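Local coordinates for protein (soluble lytic transglycosylase SLT70) (Escherichia coli, PDB 1QSA) that cleaves the glycosidic bonds between N-acetylmuramic acid and N-acetylglucosamine in peptidoglycan, forming a 1,6-anhydro bond in the muramic acid residue, at residues S402-A405 against N406-K409; K411-T414 against E415-Q418; A386-R389 against E390-W394; P36-P39 against Y40-Y43. All blocks are in the same frame, centred on the assembly; numbering follows the deposited sequence. Where two conformers were deposited one is given.

Contact 1: residues S402-A405 against N406-K409; sequences SEWA and NLVK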
loop_
_atom_site.group_PDB
_atom_site.type_symbol
_atom_site.label_atom_id
_atom_site.label_comp_id
_atom_site.label_asym_id
_atom_site.label_seq_id
_atom_site.Cartn_x
_atom_site.Cartn_y
_atom_site.Cartn_z
ATOM N N SER A 402 -9.877 -4.151 -13.348
ATOM C CA SER A 402 -11.161 -4.211 -12.648
ATOM C C SER A 402 -11.996 -5.397 -13.115
ATOM O O SER A 402 -12.664 -6.050 -12.309
ATOM C CB SER A 402 -11.933 -2.909 -12.840
ATOM O OG SER A 402 -11.170 -1.838 -12.321
ATOM N N GLU A 403 -12.009 -5.639 -14.426
ATOM C CA GLU A 403 -12.744 -6.787 -14.959
ATOM C C GLU A 403 -12.105 -8.089 -14.480
ATOM O O GLU A 403 -12.801 -9.011 -14.061
ATOM C CB GLU A 403 -12.741 -6.781 -16.486
ATOM C CG GLU A 403 -13.578 -5.687 -17.112
ATOM C CD GLU A 403 -15.032 -6.071 -17.393
ATOM O OE1 GLU A 403 -15.548 -7.097 -16.885
ATOM O OE2 GLU A 403 -15.672 -5.295 -18.132
ATOM N N TRP A 404 -10.775 -8.158 -14.557
ATOM C CA TRP A 404 -10.042 -9.353 -14.150
ATOM C C TRP A 404 -10.290 -9.652 -12.673
ATOM O O TRP A 404 -10.432 -10.818 -12.281
ATOM C CB TRP A 404 -8.546 -9.163 -14.416
ATOM C CG TRP A 404 -7.716 -10.412 -14.317
ATOM C CD1 TRP A 404 -6.734 -10.673 -13.404
ATOM C CD2 TRP A 404 -7.714 -11.521 -15.233
ATOM N NE1 TRP A 404 -6.111 -11.871 -13.701
ATOM C CE2 TRP A 404 -6.692 -12.411 -14.817
ATOM C CE3 TRP A 404 -8.466 -11.839 -16.373
ATOM C CZ2 TRP A 404 -6.402 -13.600 -15.504
ATOM C CZ3 TRP A 404 -8.177 -13.020 -17.058
ATOM C CH2 TRP A 404 -7.153 -13.886 -16.619
ATOM N N ALA A 405 -10.373 -8.593 -11.869
ATOM C CA ALA A 405 -10.591 -8.731 -10.434
ATOM C C ALA A 405 -11.884 -9.493 -10.167
ATOM O O ALA A 405 -11.928 -10.352 -9.292
ATOM C CB ALA A 405 -10.626 -7.360 -9.764
ATOM N N ASN A 406 -12.932 -9.186 -10.933
ATOM C CA ASN A 406 -14.218 -9.874 -10.780
ATOM C C ASN A 406 -14.120 -11.321 -11.225
ATOM O O ASN A 406 -14.709 -12.203 -10.614
ATOM C CB ASN A 406 -15.301 -9.206 -11.634
ATOM C CG ASN A 406 -15.802 -7.921 -11.046
ATOM O OD1 ASN A 406 -15.515 -7.598 -9.896
ATOM N ND2 ASN A 406 -16.594 -7.185 -11.825
ATOM N N LEU A 407 -13.391 -11.554 -12.311
ATOM C CA LEU A 407 -13.237 -12.891 -12.854
ATOM C C LEU A 407 -12.479 -13.860 -11.925
ATOM O O LEU A 407 -12.890 -15.012 -11.755
ATOM C CB LEU A 407 -12.570 -12.790 -14.233
ATOM C CG LEU A 407 -12.690 -13.925 -15.249
ATOM C CD1 LEU A 407 -14.127 -14.411 -15.359
ATOM C CD2 LEU A 407 -12.193 -13.413 -16.596
ATOM N N VAL A 408 -11.443 -13.377 -11.245
ATOM C CA VAL A 408 -10.654 -14.240 -10.361
ATOM C C VAL A 408 -11.204 -14.352 -8.938
ATOM O O VAL A 408 -10.892 -15.293 -8.214
ATOM C CB VAL A 408 -9.164 -13.791 -10.307
ATOM C CG1 VAL A 408 -8.589 -13.750 -11.704
ATOM C CG2 VAL A 408 -9.030 -12.421 -9.655
ATOM N N LYS A 409 -12.069 -13.420 -8.562
ATOM C CA LYS A 409 -12.640 -13.390 -7.219
ATOM C C LYS A 409 -13.579 -14.561 -6.913
ATOM O O LYS A 409 -14.401 -14.952 -7.748
ATOM C CB LYS A 409 -13.375 -12.060 -7.019
ATOM C CG LYS A 409 -13.814 -11.754 -5.595
ATOM C CD LYS A 409 -14.456 -10.380 -5.537
ATOM C CE LYS A 409 -15.721 -10.324 -6.395
ATOM N NZ LYS A 409 -16.102 -8.937 -6.799
HETATM O O HOH W 1 -13.771 -5.224 -10.001
#

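Contact 2: residues K411-T414 against E415-Q418; sequences KSKT and EQAQ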
loop_
_atom_site.group_PDB
_atom_site.type_symbol
_atom_site.label_atom_id
_atom_site.label_comp_id
_atom_site.label_asym_id
_atom_site.label_seq_id
_atom_site.Cartn_x
_atom_site.Cartn_y
_atom_site.Cartn_z
ATOM N N LYS A 411 -13.077 -17.694 -6.830
ATOM C CA LYS A 411 -12.889 -18.892 -7.640
ATOM C C LYS A 411 -11.997 -19.846 -6.870
ATOM O O LYS A 411 -11.355 -19.442 -5.896
ATOM C CB LYS A 411 -12.236 -18.549 -8.986
ATOM C CG LYS A 411 -12.999 -17.537 -9.824
ATOM C CD LYS A 411 -14.427 -17.981 -10.105
ATOM C CE LYS A 411 -15.155 -16.949 -10.956
ATOM N NZ LYS A 411 -15.276 -15.636 -10.264
ATOM N N SER A 412 -11.953 -21.106 -7.296
ATOM C CA SER A 412 -11.113 -22.093 -6.625
ATOM C C SER A 412 -9.651 -21.807 -6.949
ATOM O O SER A 412 -9.353 -21.096 -7.908
ATOM C CB SER A 412 -11.458 -23.509 -7.087
ATOM O OG SER A 412 -11.038 -23.730 -8.423
ATOM N N LYS A 413 -8.740 -22.372 -6.162
ATOM C CA LYS A 413 -7.317 -22.169 -6.404
ATOM C C LYS A 413 -6.938 -22.700 -7.782
ATOM O O LYS A 413 -6.100 -22.120 -8.470
ATOM C CB LYS A 413 -6.466 -22.850 -5.319
ATOM C CG LYS A 413 -5.908 -21.897 -4.284
ATOM C CD LYS A 413 -4.723 -22.521 -3.555
ATOM C CE LYS A 413 -3.869 -21.460 -2.860
ATOM N NZ LYS A 413 -2.558 -21.989 -2.383
ATOM N N THR A 414 -7.565 -23.806 -8.183
ATOM C CA THR A 414 -7.308 -24.409 -9.488
ATOM C C THR A 414 -7.744 -23.463 -10.596
ATOM O O THR A 414 -7.009 -23.259 -11.569
ATOM C CB THR A 414 -8.036 -25.765 -9.638
ATOM O OG1 THR A 414 -7.510 -26.685 -8.672
ATOM C CG2 THR A 414 -7.835 -26.339 -11.038
ATOM N N GLU A 415 -8.941 -22.897 -10.450
ATOM C CA GLU A 415 -9.461 -21.952 -11.434
ATOM C C GLU A 415 -8.587 -20.698 -11.479
ATOM O O GLU A 415 -8.283 -20.200 -12.562
ATOM C CB GLU A 415 -10.911 -21.573 -11.118
ATOM C CG GLU A 415 -11.909 -22.709 -11.351
ATOM C CD GLU A 415 -13.319 -22.396 -10.860
ATOM O OE1 GLU A 415 -13.478 -21.689 -9.839
ATOM O OE2 GLU A 415 -14.280 -22.884 -11.495
ATOM N N GLN A 416 -8.160 -20.211 -10.314
ATOM C CA GLN A 416 -7.308 -19.011 -10.277
ATOM C C GLN A 416 -5.948 -19.261 -10.945
ATOM O O GLN A 416 -5.401 -18.365 -11.615
ATOM C CB GLN A 416 -7.170 -18.493 -8.843
ATOM C CG GLN A 416 -8.498 -17.952 -8.297
ATOM C CD GLN A 416 -8.491 -17.749 -6.792
ATOM O OE1 GLN A 416 -7.956 -18.570 -6.055
ATOM N NE2 GLN A 416 -9.118 -16.669 -6.328
ATOM N N ALA A 417 -5.429 -20.487 -10.814
ATOM C CA ALA A 417 -4.157 -20.861 -11.440
ATOM C C ALA A 417 -4.333 -20.987 -12.960
ATOM O O ALA A 417 -3.448 -20.617 -13.733
ATOM C CB ALA A 417 -3.624 -22.181 -10.833
ATOM N N GLN A 418 -5.482 -21.516 -13.389
ATOM C CA GLN A 418 -5.761 -21.625 -14.821
ATOM C C GLN A 418 -5.856 -20.225 -15.410
ATOM O O GLN A 418 -5.324 -19.976 -16.478
ATOM C CB GLN A 418 -7.079 -22.345 -15.082
ATOM C CG GLN A 418 -7.063 -23.832 -14.800
ATOM C CD GLN A 418 -8.420 -24.445 -15.068
ATOM O OE1 GLN A 418 -9.432 -24.015 -14.508
ATOM N NE2 GLN A 418 -8.454 -25.448 -15.930
#

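Contact 3: residues A386-R389 against E390-W394; sequences ARVR and ELMYW. With SO4 (sulfate ion), chain C.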
loop_
_atom_site.group_PDB
_atom_site.type_symbol
_atom_site.label_atom_id
_atom_site.label_comp_id
_atom_site.label_asym_id
_atom_site.label_seq_id
_atom_site.Cartn_x
_atom_site.Cartn_y
_atom_site.Cartn_z
ATOM N N ALA A 386 -14.135 -12.066 -22.803
ATOM C CA ALA A 386 -14.117 -11.369 -24.082
ATOM C C ALA A 386 -13.890 -9.862 -23.858
ATOM O O ALA A 386 -13.193 -9.220 -24.641
ATOM C CB ALA A 386 -15.404 -11.619 -24.851
ATOM N N ARG A 387 -14.457 -9.301 -22.783
ATOM C CA ARG A 387 -14.238 -7.874 -22.498
ATOM C C ARG A 387 -12.777 -7.660 -22.096
ATOM O O ARG A 387 -12.145 -6.707 -22.542
ATOM C CB ARG A 387 -15.165 -7.365 -21.392
ATOM C CG ARG A 387 -16.647 -7.349 -21.802
ATOM C CD ARG A 387 -17.466 -6.414 -20.930
ATOM N NE ARG A 387 -17.510 -6.850 -19.540
ATOM C CZ ARG A 387 -18.329 -7.776 -19.057
ATOM N NH1 ARG A 387 -19.199 -8.395 -19.851
ATOM N NH2 ARG A 387 -18.274 -8.098 -17.772
ATOM N N VAL A 388 -12.237 -8.568 -21.283
ATOM C CA VAL A 388 -10.838 -8.466 -20.849
ATOM C C VAL A 388 -9.919 -8.464 -22.065
ATOM O O VAL A 388 -9.019 -7.628 -22.168
ATOM C CB VAL A 388 -10.457 -9.636 -19.896
ATOM C CG1 VAL A 388 -8.927 -9.665 -19.650
ATOM C CG2 VAL A 388 -11.194 -9.459 -18.560
ATOM N N ARG A 389 -10.190 -9.365 -23.012
ATOM C CA ARG A 389 -9.391 -9.454 -24.230
ATOM C C ARG A 389 -9.388 -8.125 -24.998
ATOM O O ARG A 389 -8.332 -7.642 -25.402
ATOM C CB ARG A 389 -9.917 -10.581 -25.128
ATOM C CG ARG A 389 -9.224 -10.681 -26.487
ATOM C CD ARG A 389 -9.814 -11.811 -27.328
ATOM N NE ARG A 389 -9.190 -11.871 -28.656
ATOM C CZ ARG A 389 -9.706 -12.500 -29.719
ATOM N NH1 ARG A 389 -10.870 -13.144 -29.642
ATOM N NH2 ARG A 389 -9.047 -12.486 -30.872
ATOM N N GLU A 390 -10.562 -7.516 -25.164
ATOM C CA GLU A 390 -10.641 -6.244 -25.873
ATOM C C GLU A 390 -9.915 -5.144 -25.125
ATOM O O GLU A 390 -9.204 -4.357 -25.729
ATOM C CB GLU A 390 -12.097 -5.826 -26.122
ATOM C CG GLU A 390 -12.820 -6.741 -27.100
ATOM C CD GLU A 390 -11.958 -7.056 -28.311
ATOM O OE1 GLU A 390 -11.677 -6.117 -29.075
ATOM O OE2 GLU A 390 -11.523 -8.229 -28.476
ATOM N N LEU A 391 -10.120 -5.083 -23.810
ATOM C CA LEU A 391 -9.471 -4.049 -23.001
ATOM C C LEU A 391 -7.944 -4.148 -23.082
ATOM O O LEU A 391 -7.264 -3.136 -23.244
ATOM C CB LEU A 391 -9.961 -4.127 -21.562
ATOM C CG LEU A 391 -11.442 -3.767 -21.373
ATOM C CD1 LEU A 391 -11.898 -4.199 -19.976
ATOM C CD2 LEU A 391 -11.648 -2.249 -21.597
ATOM N N MET A 392 -7.422 -5.373 -23.081
ATOM C CA MET A 392 -5.975 -5.562 -23.181
ATOM C C MET A 392 -5.498 -5.192 -24.598
ATOM O O MET A 392 -4.436 -4.594 -24.764
ATOM C CB MET A 392 -5.596 -7.005 -22.806
ATOM C CG MET A 392 -5.819 -7.336 -21.329
ATOM S SD MET A 392 -4.936 -6.192 -20.220
ATOM C CE MET A 392 -3.243 -6.749 -20.456
ATOM N N TYR A 393 -6.325 -5.487 -25.606
ATOM C CA TYR A 393 -5.991 -5.151 -26.986
ATOM C C TYR A 393 -5.797 -3.635 -27.132
ATOM O O TYR A 393 -4.893 -3.182 -27.836
ATOM C CB TYR A 393 -7.080 -5.619 -27.943
ATOM C CG TYR A 393 -6.769 -5.266 -29.373
ATOM C CD1 TYR A 393 -5.799 -5.971 -30.080
ATOM C CD2 TYR A 393 -7.434 -4.220 -30.022
ATOM C CE1 TYR A 393 -5.499 -5.648 -31.399
ATOM C CE2 TYR A 393 -7.142 -3.891 -31.341
ATOM C CZ TYR A 393 -6.173 -4.614 -32.024
ATOM O OH TYR A 393 -5.880 -4.325 -33.337
ATOM N N TRP A 394 -6.618 -2.857 -26.428
ATOM C CA TRP A 394 -6.520 -1.394 -26.475
ATOM C C TRP A 394 -5.559 -0.805 -25.436
ATOM O O TRP A 394 -5.486 0.423 -25.281
ATOM C CB TRP A 394 -7.910 -0.762 -26.294
ATOM C CG TRP A 394 -8.890 -1.127 -27.374
ATOM C CD1 TRP A 394 -10.055 -1.812 -27.214
ATOM C CD2 TRP A 394 -8.792 -0.808 -28.770
ATOM N NE1 TRP A 394 -10.694 -1.944 -28.424
ATOM C CE2 TRP A 394 -9.944 -1.339 -29.397
ATOM C CE3 TRP A 394 -7.845 -0.128 -29.552
ATOM C CZ2 TRP A 394 -10.179 -1.210 -30.778
ATOM C CZ3 TRP A 394 -8.084 0.002 -30.934
ATOM C CH2 TRP A 394 -9.240 -0.538 -31.524
HETATM S S SO4 C . -5.912 -10.464 -30.265
HETATM O O1 SO4 C . -4.521 -10.223 -29.831
HETATM O O2 SO4 C . -6.126 -11.903 -30.521
HETATM O O3 SO4 C . -6.825 -10.013 -29.192
HETATM O O4 SO4 C . -6.146 -9.729 -31.518
HETATM O O HOH W 2 -13.009 -10.258 -27.322
#

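Contact 4: residues P36-P39 against Y40-Y43; sequences PLYP and YLEY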
loop_
_atom_site.group_PDB
_atom_site.type_symbol
_atom_site.label_atom_id
_atom_site.label_comp_id
_atom_site.label_asym_id
_atom_site.label_seq_id
_atom_site.Cartn_x
_atom_site.Cartn_y
_atom_site.Cartn_z
ATOM N N PRO A 36 -17.838 -6.805 -27.681
ATOM C CA PRO A 36 -17.749 -6.987 -26.222
ATOM C C PRO A 36 -17.776 -5.727 -25.379
ATOM O O PRO A 36 -18.337 -5.751 -24.280
ATOM C CB PRO A 36 -16.444 -7.765 -26.034
ATOM C CG PRO A 36 -16.398 -8.630 -27.292
ATOM C CD PRO A 36 -16.871 -7.672 -28.386
ATOM N N LEU A 37 -17.188 -4.644 -25.881
ATOM C CA LEU A 37 -17.171 -3.406 -25.103
ATOM C C LEU A 37 -18.384 -2.478 -25.281
ATOM O O LEU A 37 -18.402 -1.371 -24.735
ATOM C CB LEU A 37 -15.852 -2.649 -25.291
ATOM C CG LEU A 37 -14.574 -3.460 -25.004
ATOM C CD1 LEU A 37 -13.359 -2.542 -25.069
ATOM C CD2 LEU A 37 -14.624 -4.137 -23.639
ATOM N N TYR A 38 -19.426 -2.943 -25.968
ATOM C CA TYR A 38 -20.632 -2.124 -26.140
ATOM C C TYR A 38 -21.185 -1.623 -24.784
ATOM O O TYR A 38 -21.581 -0.468 -24.681
ATOM C CB TYR A 38 -21.700 -2.888 -26.928
ATOM C CG TYR A 38 -22.932 -2.064 -27.188
ATOM C CD1 TYR A 38 -22.932 -1.046 -28.149
ATOM C CD2 TYR A 38 -24.083 -2.275 -26.444
ATOM C CE1 TYR A 38 -24.069 -0.250 -28.354
ATOM C CE2 TYR A 38 -25.221 -1.493 -26.636
ATOM C CZ TYR A 38 -25.205 -0.487 -27.585
ATOM O OH TYR A 38 -26.337 0.284 -27.734
ATOM N N PRO A 39 -21.170 -2.459 -23.717
ATOM C CA PRO A 39 -21.691 -1.969 -22.425
ATOM C C PRO A 39 -20.956 -0.715 -21.931
ATOM O O PRO A 39 -21.545 0.111 -21.230
ATOM C CB PRO A 39 -21.470 -3.161 -21.488
ATOM C CG PRO A 39 -21.645 -4.337 -22.398
ATOM C CD PRO A 39 -20.874 -3.903 -23.641
ATOM N N TYR A 40 -19.669 -0.579 -22.263
ATOM C CA TYR A 40 -18.915 0.620 -21.878
ATOM C C TYR A 40 -19.440 1.851 -22.620
ATOM O O TYR A 40 -19.445 2.959 -22.075
ATOM C CB TYR A 40 -17.416 0.435 -22.100
ATOM C CG TYR A 40 -16.760 -0.440 -21.060
ATOM C CD1 TYR A 40 -16.251 0.110 -19.878
ATOM C CD2 TYR A 40 -16.633 -1.818 -21.254
ATOM C CE1 TYR A 40 -15.636 -0.687 -18.918
ATOM C CE2 TYR A 40 -16.006 -2.630 -20.288
ATOM C CZ TYR A 40 -15.517 -2.049 -19.123
ATOM O OH TYR A 40 -14.929 -2.824 -18.154
ATOM N N LEU A 41 -19.855 1.670 -23.871
ATOM C CA LEU A 41 -20.429 2.766 -24.658
ATOM C C LEU A 41 -21.787 3.161 -24.049
ATOM O O LEU A 41 -22.124 4.344 -23.977
ATOM C CB LEU A 41 -20.628 2.323 -26.118
ATOM C CG LEU A 41 -19.355 2.060 -26.929
ATOM C CD1 LEU A 41 -19.753 1.560 -28.313
ATOM C CD2 LEU A 41 -18.507 3.328 -27.026
ATOM N N GLU A 42 -22.577 2.173 -23.641
ATOM C CA GLU A 42 -23.875 2.449 -23.044
ATOM C C GLU A 42 -23.684 3.213 -21.739
ATOM O O GLU A 42 -24.435 4.144 -21.437
ATOM C CB GLU A 42 -24.612 1.149 -22.736
ATOM C CG GLU A 42 -25.053 0.371 -23.940
ATOM C CD GLU A 42 -25.815 -0.875 -23.554
ATOM O OE1 GLU A 42 -25.198 -1.807 -23.000
ATOM O OE2 GLU A 42 -27.037 -0.922 -23.805
ATOM N N TYR A 43 -22.666 2.818 -20.974
ATOM C CA TYR A 43 -22.367 3.474 -19.711
ATOM C C TYR A 43 -22.022 4.938 -19.972
ATOM O O TYR A 43 -22.495 5.830 -19.261
ATOM C CB TYR A 43 -21.202 2.764 -19.000
ATOM C CG TYR A 43 -20.708 3.500 -17.766
ATOM C CD1 TYR A 43 -21.350 3.352 -16.534
ATOM C CD2 TYR A 43 -19.621 4.370 -17.844
ATOM C CE1 TYR A 43 -20.914 4.062 -15.401
ATOM C CE2 TYR A 43 -19.182 5.085 -16.725
ATOM C CZ TYR A 43 -19.834 4.923 -15.509
ATOM O OH TYR A 43 -19.393 5.652 -14.420
HETATM O O HOH W 3 -28.380 0.120 -26.072
#

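Contact 1: residues S402-A405 against N406-K409
Trp404 lays one face of its indole under Val408, one helical turn further on. The methyl CG1 of Val408 sits over the five-membered ring, 3.9 Å from its centroid and 17° off the ring normal, a CH-pi contact. The nearest ring atom is NE1, at 3.7 Å from CG1. Val408 CG2 lies by the carbonyl oxygens of Trp404 and Ala405. The indole reaches this place because CG lies anti to the backbone N (chi1 -168°). Leu407 meets the six-membered part of the indole obliquely, with CD2 4.1 Å from Trp404 CE3. The backbone bond from Val408 N to Trp404 O, 2.9 Å, joins the same two residues that meet at the ring. With an alanine here, the methyl of Val408 would probably lose the ring face it rests on, and a gap would open beside Leu407. On another side, a water donates to both Ser402 O and Asn406 OD1, and Asn406 ND2 bonds to Thr67 O. Residues 402 to 408 are the last turns of helix 397-408, and Lys409 follows it. Trp404 reaches helices 383-393, 413-425 and 429-438, while Ser402, Glu403 and Asn406 face Pro69 of helix 69-84.

Contact 2: residues K411-T414 against E415-Q418
Ser412 and Glu415 face each other across the first turn of helix 413-425 and form a capping box. Ser412 is the N-cap. Its OG stands between the backbone N and the carbonyl carbon (chi1 71°) and accepts from Glu415 N at 3.0 Å. Glu415 returns the bond. Its chain runs extended beyond CG and brings OE1 to Ser412 N at 3.0 Å, with a nearly straight N-H...O angle of 171°. The amide meets OE1 on its anti side, 20° out of the carboxylate plane. Lys411 crosses the Glu415 side chain at about a right angle, its CB 3.5 Å from Glu415 OE1. Its ammonium group turns away to Leu407 O and Lys409 O. Gln416 goes back beside the segment 411-414, with CG 3.8 Å from Lys411 CB. Its NE2 bonds to Val408 O, at the end of helix 397-408. Gln418 NE2 holds Asn374 O. The box thus supplies side-chain partners for two backbone N-H groups near the helix start. The negative carboxylate also lies by the N-terminal end of the helix, where the helix dipole would be expected to stabilise its charge.

Contact 3: residues A386-R389 against E390-W394
Leu391 leans on the backbone one turn earlier, its CG 3.2 Å from Arg387 O. That same oxygen accepts from Leu391 N at 2.9 Å. Equivalent backbone bonds join Met392 N to Val388 O and Tyr393 N to Arg389 O. Apolar contact is modest: Val388 CG1 lies 4.2 Å from Met392 CG. Beyond the segments, Leu391 packs on Leu37, Tyr40 and Glu403. Cutting this side chain back to an alanine would probably open a gap between those three, leaving Tyr40 and the stem of Glu403 with less to pack against. The charged groups are arranged differently. Arg389 and Glu390 run side by side, their guanidinium and carboxylate planes 69° apart. Arg389 NE is 4.3 Å from Glu390 OE2, too long for a salt bridge. A water donates to both Glu390 OE2 and Ala386 O, while Glu390 OE1 is held by Arg7 and Tyr35. Arg389 is extended, and its edge grips a sulfate: NE bonds to O3 at 3.1 Å and NH2 to O2 at 3.0 Å. The ion probably came from the crystallisation liquor. Arg7 NH1 also bonds to it, so the sulfate is held by two arginines and probably balances part of their charge.

Contact 4: residues P36-P39 against Y40-Y43
Tyr38 has CG anti to the backbone N (chi1 -177°), while Glu42 has CG anti to its carbonyl carbon (chi1 -68°); these turns bring the phenol ring and the carboxylate together. They lie one turn apart at the start of helix 38-48, in the N-terminal part of an alpha-superhelical protein, with Leu37 at the N-cap position. The two side chains cross at about a right angle, and ring and carboxylate planes are 36° apart. Glu42 was deposited in two conformers; in the one given, its carboxylate lies by Tyr38 CE2. Farther round the helix, Leu37 CD2 touches Tyr40 CD2 at 3.9 Å, the two side chains crossing at a slant. The methyl CD1 of Leu41 lies 4.1 Å from Tyr38 CD1. Among backbone bonds, Tyr40 N reaches Leu37 O at 2.9 Å, and Glu42 N bonds to Tyr38 O at 3.0 Å. Tyr40 OH also bonds to Glu403 OE2, and its ring packs on Tyr10, Leu68 and Leu391. Leu41 rests on Tyr10 and Trp17 of helix 3-18. In this conformer of Glu42, a single water joins the ends of the crossed pair, 2.6 Å from Tyr38 OH and donating to Glu42 OE2.

How the contacts relate
All four contacts are local, on or at the ends of helices. Contacts 1 and 3 have four buried residues each, contacts 2 and 4 two. Contacts 3, 1 and 2 lie on three successive helices, 383-393, 397-408 and 413-425. Contact 4 comes from a helix near the N-terminus that packs against contact 3. Glu403 ties contacts 1, 3 and 4 together: its OE2 makes a salt bridge with Arg387 and a hydrogen bond with Tyr40. Contact 2 joins contact 1 through Gln416 and Lys411 but touches neither 3 nor 4. Contacts 2 and 4 sit at helix starts, though only contact 2 has a capping box. Contact 1 is mainly aromatic and aliphatic inside; contact 3 holds buried charges, Arg387 and Glu390, and turns Arg389 outward.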